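Local structure of uncharacterized protein Dfer_1899 (Dyadobacter fermentans, 5HX0) at residues 189-194 with 204-209; 221-226 with 235-240; 251-256 with 299-304; 263-268 with 279-284; 273-278 with 293-298. The protein is of unknown function but carries a sialidase-like, BNR-repeat domain of the beta-propeller class, whose substrate, if any, is not known. One frame throughout, in Å; residues are numbered along the deposited sequence.

Overall arrangement
All five contacts lie in two successive four-stranded antiparallel blades, 213-256 and 262-307, of a beta-propeller, and in the loop that leads into the first. Contacts 1, 2 and 4 are buried. Contacts 3 and 5 lie farther out, about 20 Å from the chain centre to their own centres, and are partly exposed. Contacts 2 and 4 are hairpins of adjacent blades and touch each other. Contacts 4 and 5 share strand 276-283, at opposite ends. Backbone pairing dominates 2 and 4, the latter adding a salt bridge. Contact 5 combines a short pairing, a salt bridge and a turn. Contact 3 relies on an aromatic ring and waters, whereas contact 1 joins two irregular segments.

Contact 1: residues 189-194 with 204-209; sequences PHIEPE and LPAYNR
Pro-189 and Ala-206 make the direct backbone bond of this contact. Ala-206 N donates to Pro-189 O at 3.0 Å. The bond is fairly straight, but the donor stands above the carbonyl plane. A water ties the next residues together: it accepts from Ile-191 N and donates to Leu-204 O. His-190 turns its ring edge to Leu-204 O, with CD2 3.2 Å from that oxygen. Its CG is anti to the backbone N (chi1 166°), which brings NE2 round to Glu-194 O at 2.7 Å. That oxygen lies near the ring plane. The bond spans the type I turn 191-194 and helps fix the rotation of the imidazole.

Charged and apolar groups meet at Glu-194. Its chain bends at chi2, and the carboxylate carbon CD rests 3.6 Å from Leu-204 CD2. Glu-194 OE2 is held by Asn-196 N and OE1 by Thr-227 N. A second water donates to Glu-194 OE1 at 2.7 Å and also bonds to Tyr-207 OH. Ile-191 CG1 reaches Ala-206 CB more loosely, at 4.5 Å.

Beyond the contact, Ile-191 and Ala-206 pack on Val-224, and the backbone of Tyr-207 bonds to that of Ala-225. The two segments belong to the long link between the outer strand 183-186 and strand 213-214, the connection from one blade to the next in a beta-propeller.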
# COMPACT_ATOMS: atom_id res chain seq x y z
N PRO A 189 -23.51 -0.25 -0.40
CA PRO A 189 -24.38 -1.30 -0.91
C PRO A 189 -24.21 -1.45 -2.41
O PRO A 189 -23.86 -0.50 -3.12
CB PRO A 189 -25.79 -0.81 -0.55
CG PRO A 189 -25.65 0.70 -0.49
CD PRO A 189 -24.27 0.93 0.07
N HIS A 190 -24.45 -2.66 -2.89
CA HIS A 190 -24.76 -2.83 -4.30
C HIS A 190 -26.17 -2.31 -4.55
O HIS A 190 -27.08 -2.62 -3.79
CB HIS A 190 -24.65 -4.30 -4.70
CG HIS A 190 -25.26 -4.59 -6.03
ND1 HIS A 190 -26.55 -5.07 -6.17
CD2 HIS A 190 -24.79 -4.42 -7.28
CE1 HIS A 190 -26.83 -5.21 -7.45
NE2 HIS A 190 -25.78 -4.82 -8.15
N ILE A 191 -26.36 -1.51 -5.59
CA ILE A 191 -27.68 -0.98 -5.89
C ILE A 191 -28.25 -1.71 -7.10
O ILE A 191 -27.52 -2.13 -8.00
CB ILE A 191 -27.68 0.55 -6.09
CG1 ILE A 191 -26.69 0.97 -7.17
CG2 ILE A 191 -27.36 1.25 -4.75
CD1 ILE A 191 -26.93 2.39 -7.70
N GLU A 192 -29.58 -1.87 -7.09
CA GLU A 192 -30.26 -2.70 -8.09
C GLU A 192 -29.90 -2.38 -9.54
O GLU A 192 -29.75 -3.32 -10.32
CB GLU A 192 -31.78 -2.60 -7.87
CG GLU A 192 -32.62 -3.54 -8.73
CD GLU A 192 -34.12 -3.34 -8.53
OE1 GLU A 192 -34.51 -2.39 -7.82
OE2 GLU A 192 -34.91 -4.14 -9.08
N PRO A 193 -29.76 -1.12 -9.96
CA PRO A 193 -29.43 -0.87 -11.38
C PRO A 193 -28.08 -1.42 -11.82
O PRO A 193 -27.89 -1.64 -13.02
CB PRO A 193 -29.46 0.66 -11.48
CG PRO A 193 -30.41 1.07 -10.40
CD PRO A 193 -30.12 0.13 -9.27
N GLU A 194 -27.14 -1.63 -10.90
CA GLU A 194 -25.78 -2.04 -11.25
C GLU A 194 -25.74 -3.52 -11.63
O GLU A 194 -26.14 -4.38 -10.84
CB GLU A 194 -24.84 -1.79 -10.06
CG GLU A 194 -23.46 -2.41 -10.18
CD GLU A 194 -22.65 -1.76 -11.31
OE1 GLU A 194 -22.47 -0.52 -11.26
OE2 GLU A 194 -22.22 -2.47 -12.24
N LEU A 204 -21.43 -5.74 -7.11
CA LEU A 204 -20.50 -4.59 -7.08
C LEU A 204 -20.99 -3.48 -6.15
O LEU A 204 -22.06 -2.91 -6.39
CB LEU A 204 -20.31 -4.04 -8.49
CG LEU A 204 -19.14 -3.05 -8.63
CD1 LEU A 204 -17.97 -3.71 -9.33
CD2 LEU A 204 -19.57 -1.77 -9.37
N PRO A 205 -20.22 -3.11 -5.12
CA PRO A 205 -20.58 -1.94 -4.30
C PRO A 205 -20.59 -0.66 -5.13
O PRO A 205 -19.72 -0.44 -5.97
CB PRO A 205 -19.47 -1.90 -3.24
CG PRO A 205 -18.85 -3.30 -3.25
CD PRO A 205 -18.95 -3.73 -4.69
N ALA A 206 -21.56 0.21 -4.84
CA ALA A 206 -21.63 1.49 -5.53
C ALA A 206 -20.39 2.36 -5.24
O ALA A 206 -19.65 2.14 -4.29
CB ALA A 206 -22.91 2.24 -5.13
N TYR A 207 -20.22 3.41 -6.05
CA TYR A 207 -18.97 4.18 -6.08
C TYR A 207 -19.23 5.44 -6.90
O TYR A 207 -20.18 5.50 -7.68
CB TYR A 207 -17.82 3.37 -6.74
CG TYR A 207 -18.13 3.17 -8.21
CD1 TYR A 207 -18.99 2.16 -8.61
CD2 TYR A 207 -17.66 4.07 -9.19
CE1 TYR A 207 -19.35 2.00 -9.93
CE2 TYR A 207 -18.02 3.93 -10.52
CZ TYR A 207 -18.87 2.89 -10.88
OH TYR A 207 -19.26 2.73 -12.20
N ASN A 208 -18.35 6.43 -6.76
CA ASN A 208 -18.27 7.48 -7.77
C ASN A 208 -17.02 8.31 -7.52
O ASN A 208 -16.35 8.19 -6.49
CB ASN A 208 -19.50 8.39 -7.79
CG ASN A 208 -19.84 8.85 -9.19
OD1 ASN A 208 -19.04 8.66 -10.12
ND2 ASN A 208 -21.01 9.46 -9.36
N ARG A 209 -16.72 9.18 -8.49
CA ARG A 209 -15.92 10.37 -8.21
C ARG A 209 -16.88 11.55 -8.15
O ARG A 209 -17.67 11.76 -9.07
CB ARG A 209 -14.83 10.61 -9.27
CG ARG A 209 -13.89 11.81 -8.92
CD ARG A 209 -14.50 13.19 -9.27
NE ARG A 209 -13.59 14.30 -8.99
CZ ARG A 209 -13.91 15.59 -9.08
NH1 ARG A 209 -12.97 16.51 -8.83
NH2 ARG A 209 -15.15 15.97 -9.39
O HOH W 1 -23.76 -0.90 -6.93
O HOH W 2 -20.32 0.18 -12.76

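Contact 2: residues 221-226 with 235-240; sequences LWVVAA and TSNHLL
Asn-237 pairs with Ala-225 and touches Val-223 diagonally in a beta hairpin of strands 220-229 and 234-242, the middle strands of a propeller blade. Asn-237 CB and CG lie 3.6 and 3.9 Å from Val-223 CG1, and the two side chains cross at about a right angle. With CG anti to the carbonyl carbon (chi1 -77°), the amide swings back over the partner strand. ND2 then donates to Val-224 O and also to Asn-264 O in the next blade, and OD1 packs against Phe-263 CB there.

The backbones pair regularly from Trp-222 with Leu-240 to Ala-226 with Ser-236. On the face carrying Trp-222, Val-224 and Leu-240, Val-224 CG1 lies 3.7 Å from Leu-240 CD1 and over the centre of one face of the Trp-222 indole. Farther along, His-238 NE2 donates to Ser-236 OG at 2.6 Å, and ND1 bonds to Tyr-251 OH. Val-224 O is gripped twice: His-238 N at 3.1 Å, and Asn-237 ND2, also at 3.1 Å but 60° above the carbonyl plane.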
# COMPACT_ATOMS: atom_id res chain seq x y z
N LEU A 221 -25.75 13.07 1.51
CA LEU A 221 -26.19 12.81 0.14
C LEU A 221 -25.00 12.35 -0.69
O LEU A 221 -23.91 12.92 -0.59
CB LEU A 221 -26.76 14.09 -0.48
CG LEU A 221 -27.83 14.76 0.37
CD1 LEU A 221 -28.17 16.12 -0.22
CD2 LEU A 221 -29.05 13.86 0.41
N TRP A 222 -25.20 11.34 -1.53
CA TRP A 222 -24.12 10.82 -2.36
C TRP A 222 -24.73 10.35 -3.67
O TRP A 222 -25.56 9.43 -3.67
CB TRP A 222 -23.41 9.65 -1.66
CG TRP A 222 -22.16 9.18 -2.33
CD1 TRP A 222 -21.43 9.84 -3.28
CD2 TRP A 222 -21.50 7.93 -2.10
NE1 TRP A 222 -20.34 9.07 -3.66
CE2 TRP A 222 -20.36 7.90 -2.94
CE3 TRP A 222 -21.76 6.84 -1.26
CZ2 TRP A 222 -19.48 6.82 -2.96
CZ3 TRP A 222 -20.89 5.77 -1.27
CH2 TRP A 222 -19.76 5.76 -2.12
N VAL A 223 -24.35 10.97 -4.78
CA VAL A 223 -24.82 10.52 -6.09
C VAL A 223 -23.79 9.57 -6.68
O VAL A 223 -22.66 9.98 -6.98
CB VAL A 223 -25.12 11.70 -7.02
CG1 VAL A 223 -25.50 11.19 -8.43
CG2 VAL A 223 -26.24 12.56 -6.43
N VAL A 224 -24.18 8.31 -6.87
CA VAL A 224 -23.27 7.26 -7.31
C VAL A 224 -23.59 6.88 -8.75
O VAL A 224 -24.63 7.22 -9.31
CB VAL A 224 -23.34 6.00 -6.41
CG1 VAL A 224 -22.89 6.32 -4.97
CG2 VAL A 224 -24.75 5.39 -6.45
N ALA A 225 -22.65 6.17 -9.36
CA ALA A 225 -22.77 5.71 -10.73
C ALA A 225 -23.08 4.22 -10.72
O ALA A 225 -22.68 3.50 -9.80
CB ALA A 225 -21.48 5.96 -11.51
N ALA A 226 -23.79 3.76 -11.75
CA ALA A 226 -24.03 2.33 -11.88
C ALA A 226 -24.06 1.97 -13.36
O ALA A 226 -24.63 2.71 -14.17
CB ALA A 226 -25.35 1.91 -11.20
N THR A 235 -24.04 3.96 -18.16
CA THR A 235 -24.16 4.22 -16.74
C THR A 235 -25.25 5.25 -16.48
O THR A 235 -25.57 6.09 -17.34
CB THR A 235 -22.82 4.72 -16.11
OG1 THR A 235 -22.40 5.95 -16.74
CG2 THR A 235 -21.72 3.67 -16.24
N SER A 236 -25.82 5.17 -15.28
CA SER A 236 -26.80 6.13 -14.79
C SER A 236 -26.44 6.53 -13.36
O SER A 236 -25.63 5.86 -12.71
CB SER A 236 -28.23 5.53 -14.84
OG SER A 236 -28.24 4.30 -14.13
N ASN A 237 -27.03 7.62 -12.89
CA ASN A 237 -26.78 8.15 -11.56
C ASN A 237 -27.98 7.92 -10.65
O ASN A 237 -29.14 7.97 -11.10
CB ASN A 237 -26.46 9.66 -11.59
CG ASN A 237 -25.04 9.95 -12.07
OD1 ASN A 237 -24.84 10.83 -12.91
ND2 ASN A 237 -24.06 9.21 -11.55
N HIS A 238 -27.68 7.71 -9.37
CA HIS A 238 -28.65 7.34 -8.36
C HIS A 238 -28.22 7.99 -7.05
O HIS A 238 -27.03 8.07 -6.76
CB HIS A 238 -28.72 5.80 -8.25
CG HIS A 238 -28.98 5.15 -9.56
ND1 HIS A 238 -30.25 4.92 -10.03
CD2 HIS A 238 -28.14 4.78 -10.56
CE1 HIS A 238 -30.19 4.39 -11.24
NE2 HIS A 238 -28.92 4.30 -11.59
N LEU A 239 -29.19 8.48 -6.28
CA LEU A 239 -28.90 9.13 -5.01
C LEU A 239 -28.93 8.11 -3.87
O LEU A 239 -29.95 7.44 -3.66
CB LEU A 239 -29.91 10.25 -4.74
CG LEU A 239 -29.76 10.99 -3.41
CD1 LEU A 239 -28.44 11.74 -3.34
CD2 LEU A 239 -30.93 11.94 -3.20
N LEU A 240 -27.83 8.02 -3.13
CA LEU A 240 -27.80 7.33 -1.86
C LEU A 240 -27.84 8.34 -0.72
O LEU A 240 -27.39 9.48 -0.85
CB LEU A 240 -26.55 6.47 -1.70
CG LEU A 240 -26.19 5.49 -2.82
CD1 LEU A 240 -25.01 4.65 -2.40
CD2 LEU A 240 -27.38 4.62 -3.17

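Contact 3: residues 251-256 with 299-304; sequences YSAPVA and KTFTAW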
# COMPACT_ATOMS: atom_id res chain seq x y z
N TYR A 251 -30.60 3.42 -0.74
CA TYR A 251 -31.02 3.94 -2.04
C TYR A 251 -32.21 4.88 -1.89
O TYR A 251 -33.20 4.54 -1.25
CB TYR A 251 -31.38 2.78 -2.96
CG TYR A 251 -31.67 3.18 -4.38
CD1 TYR A 251 -32.97 3.57 -4.77
CD2 TYR A 251 -30.67 3.19 -5.35
CE1 TYR A 251 -33.24 3.95 -6.08
CE2 TYR A 251 -30.94 3.56 -6.66
CZ TYR A 251 -32.22 3.95 -7.01
OH TYR A 251 -32.47 4.33 -8.30
N SER A 252 -32.12 6.07 -2.48
CA SER A 252 -33.21 7.02 -2.41
C SER A 252 -33.97 7.10 -3.74
O SER A 252 -35.18 6.85 -3.76
CB SER A 252 -32.71 8.41 -2.00
OG SER A 252 -33.81 9.31 -1.90
N ALA A 253 -33.29 7.42 -4.84
CA ALA A 253 -33.99 7.67 -6.11
C ALA A 253 -33.02 7.72 -7.29
O ALA A 253 -31.86 8.09 -7.11
CB ALA A 253 -34.78 8.98 -6.03
N PRO A 254 -33.47 7.39 -8.50
CA PRO A 254 -32.63 7.64 -9.68
C PRO A 254 -32.47 9.13 -9.91
O PRO A 254 -33.40 9.92 -9.71
CB PRO A 254 -33.41 6.99 -10.84
CG PRO A 254 -34.52 6.21 -10.19
CD PRO A 254 -34.78 6.84 -8.86
N VAL A 255 -31.27 9.52 -10.34
CA VAL A 255 -30.92 10.94 -10.53
C VAL A 255 -30.90 11.32 -12.01
O VAL A 255 -31.43 12.37 -12.39
CB VAL A 255 -29.56 11.25 -9.87
CG1 VAL A 255 -29.05 12.63 -10.31
CG2 VAL A 255 -29.68 11.17 -8.34
N ALA A 256 -30.27 10.51 -12.85
CA ALA A 256 -30.21 10.79 -14.27
C ALA A 256 -30.05 9.47 -15.00
O ALA A 256 -29.10 8.73 -14.73
CB ALA A 256 -29.06 11.74 -14.63
N LYS A 299 -36.31 12.52 -2.93
CA LYS A 299 -37.22 11.40 -3.18
C LYS A 299 -37.44 11.17 -4.67
O LYS A 299 -37.59 10.03 -5.10
CB LYS A 299 -38.55 11.64 -2.47
CG LYS A 299 -38.45 11.69 -0.94
CD LYS A 299 -39.74 12.16 -0.31
CE LYS A 299 -39.70 11.97 1.20
NZ LYS A 299 -39.52 10.54 1.57
N THR A 300 -37.50 12.24 -5.46
CA THR A 300 -37.62 12.14 -6.91
C THR A 300 -36.82 13.26 -7.53
O THR A 300 -36.73 14.36 -6.98
CB THR A 300 -39.08 12.25 -7.42
OG1 THR A 300 -39.59 13.54 -7.09
CG2 THR A 300 -39.99 11.19 -6.80
N PHE A 301 -36.27 13.00 -8.71
CA PHE A 301 -35.57 14.01 -9.49
C PHE A 301 -36.34 14.31 -10.77
O PHE A 301 -36.83 13.39 -11.44
CB PHE A 301 -34.14 13.58 -9.81
CG PHE A 301 -33.19 13.72 -8.65
CD1 PHE A 301 -33.25 12.84 -7.59
CD2 PHE A 301 -32.26 14.74 -8.61
CE1 PHE A 301 -32.40 12.97 -6.51
CE2 PHE A 301 -31.40 14.88 -7.53
CZ PHE A 301 -31.47 13.99 -6.48
N THR A 302 -36.47 15.59 -11.09
CA THR A 302 -37.03 16.01 -12.36
C THR A 302 -36.03 15.70 -13.49
O THR A 302 -34.92 15.23 -13.25
CB THR A 302 -37.40 17.49 -12.33
OG1 THR A 302 -36.25 18.27 -11.99
CG2 THR A 302 -38.49 17.76 -11.31
N ALA A 303 -36.45 15.95 -14.73
CA ALA A 303 -35.66 15.54 -15.88
C ALA A 303 -34.29 16.21 -15.88
O ALA A 303 -34.16 17.39 -15.52
CB ALA A 303 -36.41 15.87 -17.17
N TRP A 304 -33.26 15.47 -16.29
CA TRP A 304 -31.94 16.09 -16.36
C TRP A 304 -31.90 17.10 -17.51
O TRP A 304 -32.62 16.97 -18.50
CB TRP A 304 -30.84 15.02 -16.53
CG TRP A 304 -31.04 14.13 -17.73
CD1 TRP A 304 -31.77 12.96 -17.80
CD2 TRP A 304 -30.53 14.36 -19.05
NE1 TRP A 304 -31.72 12.45 -19.07
CE2 TRP A 304 -30.98 13.29 -19.86
CE3 TRP A 304 -29.74 15.36 -19.62
CZ2 TRP A 304 -30.66 13.19 -21.22
CZ3 TRP A 304 -29.43 15.27 -20.97
CH2 TRP A 304 -29.88 14.18 -21.75
O HOH W 3 -36.07 10.49 -9.61
O HOH W 4 -33.35 13.15 -14.17
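The Phe-301 ring carries Val-255 CG2 on one face, and Ala-253 CB lies at its edge. The valine methyl is 3.9 Å from the ring centroid and 16° off the normal, a CH-pi contact. It is offset slightly toward the rim, nearest CE1 and CZ. The two side chains run side by side and point the same way. With Val-255 CG1 anti to the backbone N (chi1 168°), CG2 falls anti to the carbonyl carbon and over the ring. The Trp-304 ring has a water at its edge, in plane, and its CB lies 4.2 Å from Ala-256 CB. Trp-304 also meets Phe-263 edge-to-face.

Phe-301 takes the aromatic position that closes an Asp-box, the Ser-x-Asp-x-Gly-x-Thr-aromatic turn of BNR repeats, which starts at Ser-294. The box here packs against the outer strand 250-256 of the preceding propeller blade. That strand has two classic beta bulges: Ser-252 and Ala-253 face Leu-239, and Val-255 and Ala-256 face Asn-237.

Polar links between the segments run through water. One water donates to Pro-254 O at 2.7 Å and accepts from Phe-301 N, also at 2.7 Å. Another donates to Val-255 O and to Thr-302 O. Ser-252 OG bonds to Gly-298 O within the turn. Ala-253 CB comes to 3.1 Å from Lys-299 O.

Contact 4: residues 263-268 with 279-284; sequences FNEASV and FLRTAG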
# COMPACT_ATOMS: atom_id res chain seq x y z
N PHE A 263 -24.45 8.74 -17.67
CA PHE A 263 -24.14 9.68 -16.60
C PHE A 263 -23.23 8.94 -15.63
O PHE A 263 -23.54 7.81 -15.24
CB PHE A 263 -25.42 10.15 -15.91
CG PHE A 263 -26.40 10.78 -16.85
CD1 PHE A 263 -26.27 12.11 -17.22
CD2 PHE A 263 -27.41 10.02 -17.42
CE1 PHE A 263 -27.16 12.69 -18.14
CE2 PHE A 263 -28.29 10.57 -18.32
CZ PHE A 263 -28.17 11.91 -18.68
N ASN A 264 -22.09 9.54 -15.29
CA ASN A 264 -21.17 8.84 -14.40
C ASN A 264 -20.74 9.74 -13.25
O ASN A 264 -21.43 9.79 -12.22
CB ASN A 264 -19.96 8.24 -15.18
CG ASN A 264 -19.38 9.19 -16.25
OD1 ASN A 264 -18.90 10.28 -15.93
ND2 ASN A 264 -19.38 8.74 -17.50
N GLU A 265 -19.64 10.48 -13.40
CA GLU A 265 -19.12 11.25 -12.26
C GLU A 265 -20.06 12.41 -11.90
O GLU A 265 -20.49 13.16 -12.78
CB GLU A 265 -17.72 11.77 -12.60
CG GLU A 265 -16.79 10.62 -12.76
CD GLU A 265 -15.43 11.02 -13.27
OE1 GLU A 265 -15.27 12.14 -13.81
OE2 GLU A 265 -14.52 10.19 -13.14
N ALA A 266 -20.38 12.54 -10.62
CA ALA A 266 -21.41 13.48 -10.19
C ALA A 266 -21.05 14.05 -8.83
O ALA A 266 -20.66 13.30 -7.93
CB ALA A 266 -22.78 12.79 -10.10
N SER A 267 -21.17 15.37 -8.69
CA SER A 267 -21.10 16.03 -7.38
C SER A 267 -22.49 16.49 -6.98
O SER A 267 -23.25 16.98 -7.82
CB SER A 267 -20.14 17.22 -7.42
OG SER A 267 -18.78 16.79 -7.37
N VAL A 268 -22.82 16.35 -5.70
CA VAL A 268 -24.16 16.67 -5.24
C VAL A 268 -24.07 17.87 -4.31
O VAL A 268 -23.02 18.15 -3.72
CB VAL A 268 -24.85 15.46 -4.56
CG1 VAL A 268 -24.21 15.13 -3.18
CG2 VAL A 268 -26.38 15.67 -4.48
N PHE A 279 -24.53 17.69 -10.30
CA PHE A 279 -23.81 18.19 -11.47
C PHE A 279 -23.07 17.03 -12.13
O PHE A 279 -22.20 16.41 -11.50
CB PHE A 279 -22.82 19.30 -11.08
CG PHE A 279 -23.45 20.48 -10.38
CD1 PHE A 279 -24.14 21.46 -11.11
CD2 PHE A 279 -23.35 20.62 -9.00
CE1 PHE A 279 -24.72 22.57 -10.48
CE2 PHE A 279 -23.94 21.73 -8.35
CZ PHE A 279 -24.62 22.71 -9.11
N LEU A 280 -23.39 16.75 -13.39
CA LEU A 280 -23.17 15.43 -13.98
C LEU A 280 -22.24 15.46 -15.19
O LEU A 280 -22.44 16.24 -16.13
CB LEU A 280 -24.51 14.82 -14.40
CG LEU A 280 -25.65 14.97 -13.39
CD1 LEU A 280 -26.95 14.55 -14.03
CD2 LEU A 280 -25.37 14.12 -12.15
N ARG A 281 -21.22 14.60 -15.17
CA ARG A 281 -20.42 14.28 -16.35
C ARG A 281 -21.16 13.27 -17.23
O ARG A 281 -21.77 12.33 -16.73
CB ARG A 281 -19.07 13.71 -15.93
CG ARG A 281 -18.24 13.12 -17.09
CD ARG A 281 -16.92 12.55 -16.57
NE ARG A 281 -16.16 11.94 -17.67
CZ ARG A 281 -14.89 11.54 -17.58
NH1 ARG A 281 -14.22 11.67 -16.45
NH2 ARG A 281 -14.28 11.03 -18.64
N THR A 282 -21.10 13.46 -18.54
CA THR A 282 -21.82 12.59 -19.46
C THR A 282 -20.84 11.85 -20.38
O THR A 282 -19.69 12.25 -20.56
CB THR A 282 -22.82 13.36 -20.34
OG1 THR A 282 -22.14 14.41 -21.03
CG2 THR A 282 -23.98 13.93 -19.51
N ALA A 283 -21.34 10.78 -20.99
CA ALA A 283 -20.73 10.15 -22.15
C ALA A 283 -21.80 10.02 -23.22
O ALA A 283 -22.96 9.73 -22.91
CB ALA A 283 -20.12 8.76 -21.81
N GLY A 284 -21.43 10.28 -24.47
CA GLY A 284 -22.41 10.24 -25.55
C GLY A 284 -23.19 11.51 -25.75
O GLY A 284 -24.21 11.49 -26.45
O HOH W 5 -17.80 10.47 -19.59
O HOH W 6 -19.48 15.72 -12.06
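Arg-281 and Glu-265 form a salt bridge, with Arg-281 NH1 2.9 Å from Glu-265 OE1. The carboxylate oxygen lies in the guanidinium plane but is itself met from above its own plane. The two planes stand 80° apart. Glu-265 OE2 is held separately by Tyr-368 OH. The arginine chain is extended from CG to NE, with CG anti to the backbone N (chi1 170°), and runs alongside the glutamate. A water takes the N-H of Arg-281 NE and of Asn-264 ND2 and donates to Thr-282 O.

Asn-264 OD1 accepts from Glu-265 N at 2.6 Å, on a lone pair. It also lies against Arg-281 CG and CD. The backbones are antiparallel: Arg-281 N bonds to Glu-265 O at 2.9 Å, and Ser-267 pairs with Phe-279 through two bonds. A beta bulge shifts the register by one between Phe-263 and Ala-266.

On the face that carries Phe-263, Ala-266, Leu-280 and Thr-282, Ala-266 CB touches Leu-280 CD2 at 3.6 Å, and Thr-282 CG2 lies 3.7 Å from Phe-263 CE1. This face packs on strand 234-242 of the preceding blade through Asn-237. Strand 288-294 continues the sheet beyond strand 276-283, and Ala-266 bonds to the backbone of Arg-209.

Contact 5: residues 273-278 with 293-298; sequences KGDVVA and RSVDGG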
# COMPACT_ATOMS: atom_id res chain seq x y z
N LYS A 273 -32.47 26.80 0.15
CA LYS A 273 -33.90 26.48 0.23
C LYS A 273 -34.18 24.98 0.27
O LYS A 273 -35.35 24.59 0.40
CB LYS A 273 -34.64 27.14 -0.93
CG LYS A 273 -34.71 28.65 -0.81
CD LYS A 273 -35.45 29.28 -1.98
CE LYS A 273 -35.54 30.78 -1.83
NZ LYS A 273 -35.99 31.43 -3.09
N GLY A 274 -33.16 24.14 0.18
CA GLY A 274 -33.33 22.71 0.37
C GLY A 274 -33.47 21.89 -0.88
O GLY A 274 -33.78 20.69 -0.79
N ASP A 275 -33.28 22.49 -2.06
CA ASP A 275 -33.19 21.70 -3.28
C ASP A 275 -31.92 20.87 -3.25
O ASP A 275 -30.88 21.30 -2.72
CB ASP A 275 -33.16 22.62 -4.51
CG ASP A 275 -34.53 23.18 -4.85
OD1 ASP A 275 -35.49 22.96 -4.08
OD2 ASP A 275 -34.62 23.86 -5.90
N VAL A 276 -32.00 19.66 -3.80
CA VAL A 276 -30.85 18.79 -4.01
C VAL A 276 -30.49 18.86 -5.50
O VAL A 276 -31.32 18.54 -6.36
CB VAL A 276 -31.17 17.34 -3.61
CG1 VAL A 276 -29.99 16.42 -3.94
CG2 VAL A 276 -31.55 17.26 -2.12
N VAL A 277 -29.26 19.26 -5.79
CA VAL A 277 -28.79 19.44 -7.16
C VAL A 277 -27.60 18.53 -7.41
O VAL A 277 -26.71 18.43 -6.56
CB VAL A 277 -28.42 20.92 -7.41
CG1 VAL A 277 -27.64 21.06 -8.66
CG2 VAL A 277 -29.70 21.78 -7.47
N ALA A 278 -27.58 17.86 -8.56
CA ALA A 278 -26.45 17.02 -8.97
C ALA A 278 -25.86 17.54 -10.27
O ALA A 278 -26.59 17.78 -11.23
CB ALA A 278 -26.88 15.56 -9.13
N ARG A 293 -32.19 17.97 -10.66
CA ARG A 293 -32.64 18.63 -9.44
C ARG A 293 -33.78 17.85 -8.77
O ARG A 293 -34.62 17.25 -9.45
CB ARG A 293 -33.11 20.08 -9.76
CG ARG A 293 -33.60 20.86 -8.54
CD ARG A 293 -34.01 22.29 -8.95
NE ARG A 293 -32.88 23.02 -9.55
CZ ARG A 293 -32.14 23.92 -8.91
NH1 ARG A 293 -32.41 24.23 -7.65
NH2 ARG A 293 -31.14 24.53 -9.55
N SER A 294 -33.78 17.86 -7.44
CA SER A 294 -34.88 17.34 -6.63
C SER A 294 -35.42 18.45 -5.74
O SER A 294 -34.65 19.12 -5.04
CB SER A 294 -34.44 16.16 -5.76
OG SER A 294 -35.46 15.81 -4.83
N VAL A 295 -36.74 18.62 -5.73
CA VAL A 295 -37.37 19.59 -4.85
C VAL A 295 -38.08 18.94 -3.67
O VAL A 295 -38.72 19.65 -2.89
CB VAL A 295 -38.34 20.51 -5.61
CG1 VAL A 295 -37.62 21.27 -6.72
CG2 VAL A 295 -39.51 19.69 -6.16
N ASP A 296 -38.00 17.62 -3.52
CA ASP A 296 -38.69 16.92 -2.44
C ASP A 296 -37.70 16.17 -1.55
O ASP A 296 -37.98 15.08 -1.05
CB ASP A 296 -39.75 15.98 -2.99
CG ASP A 296 -39.20 14.98 -3.98
OD1 ASP A 296 -37.96 14.78 -4.02
OD2 ASP A 296 -40.01 14.38 -4.72
N GLY A 297 -36.52 16.75 -1.37
CA GLY A 297 -35.54 16.19 -0.47
C GLY A 297 -34.84 14.95 -0.98
O GLY A 297 -34.36 14.16 -0.18
N GLY A 298 -34.79 14.76 -2.30
CA GLY A 298 -34.11 13.61 -2.86
C GLY A 298 -34.99 12.40 -3.12
O GLY A 298 -34.47 11.35 -3.52
O HOH W 7 -35.13 18.94 -2.25
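Asp-275 OD2 accepts from Arg-293 NH1 at 2.8 Å, a hydrogen bond that is part of a salt bridge. It uses its anti lone pair, and the oxygen lies near the guanidinium plane. The carboxylate and guanidinium planes are 72° apart. The other end of the group is used too, since Arg-293 NH2 bonds to Glu-345 O. Val-277 CG2 sits over the centre of one guanidinium face, 3.6 Å from Arg-293 CZ. The arginine chain bends at chi3 (-59°), which lays the flat group over this methyl.

Val-276 and Ser-294 satisfy each other: Val-276 N donates to Ser-294 O at 3.0 Å, and Ser-294 N to Val-276 O at 2.8 Å. This is where the hairpin of strands 276-283 and 288-294 ends and an Asp-box turn of the BNR-repeat type, Ser-294 to Phe-301, begins. Ser-294 OG organises the turn. It accepts from Gly-298 N at 2.8 Å, weakly from Asp-296 N, and donates to Thr-300 O. Asp-296 OD2 in turn bonds to Thr-300 OG1.

A water serves three backbone atoms. It donates to Gly-274 O at 2.6 Å and to Ser-294 O, and accepts from Gly-297 N. Val-276 CG2 packs 4.1 Å from Gly-298 N.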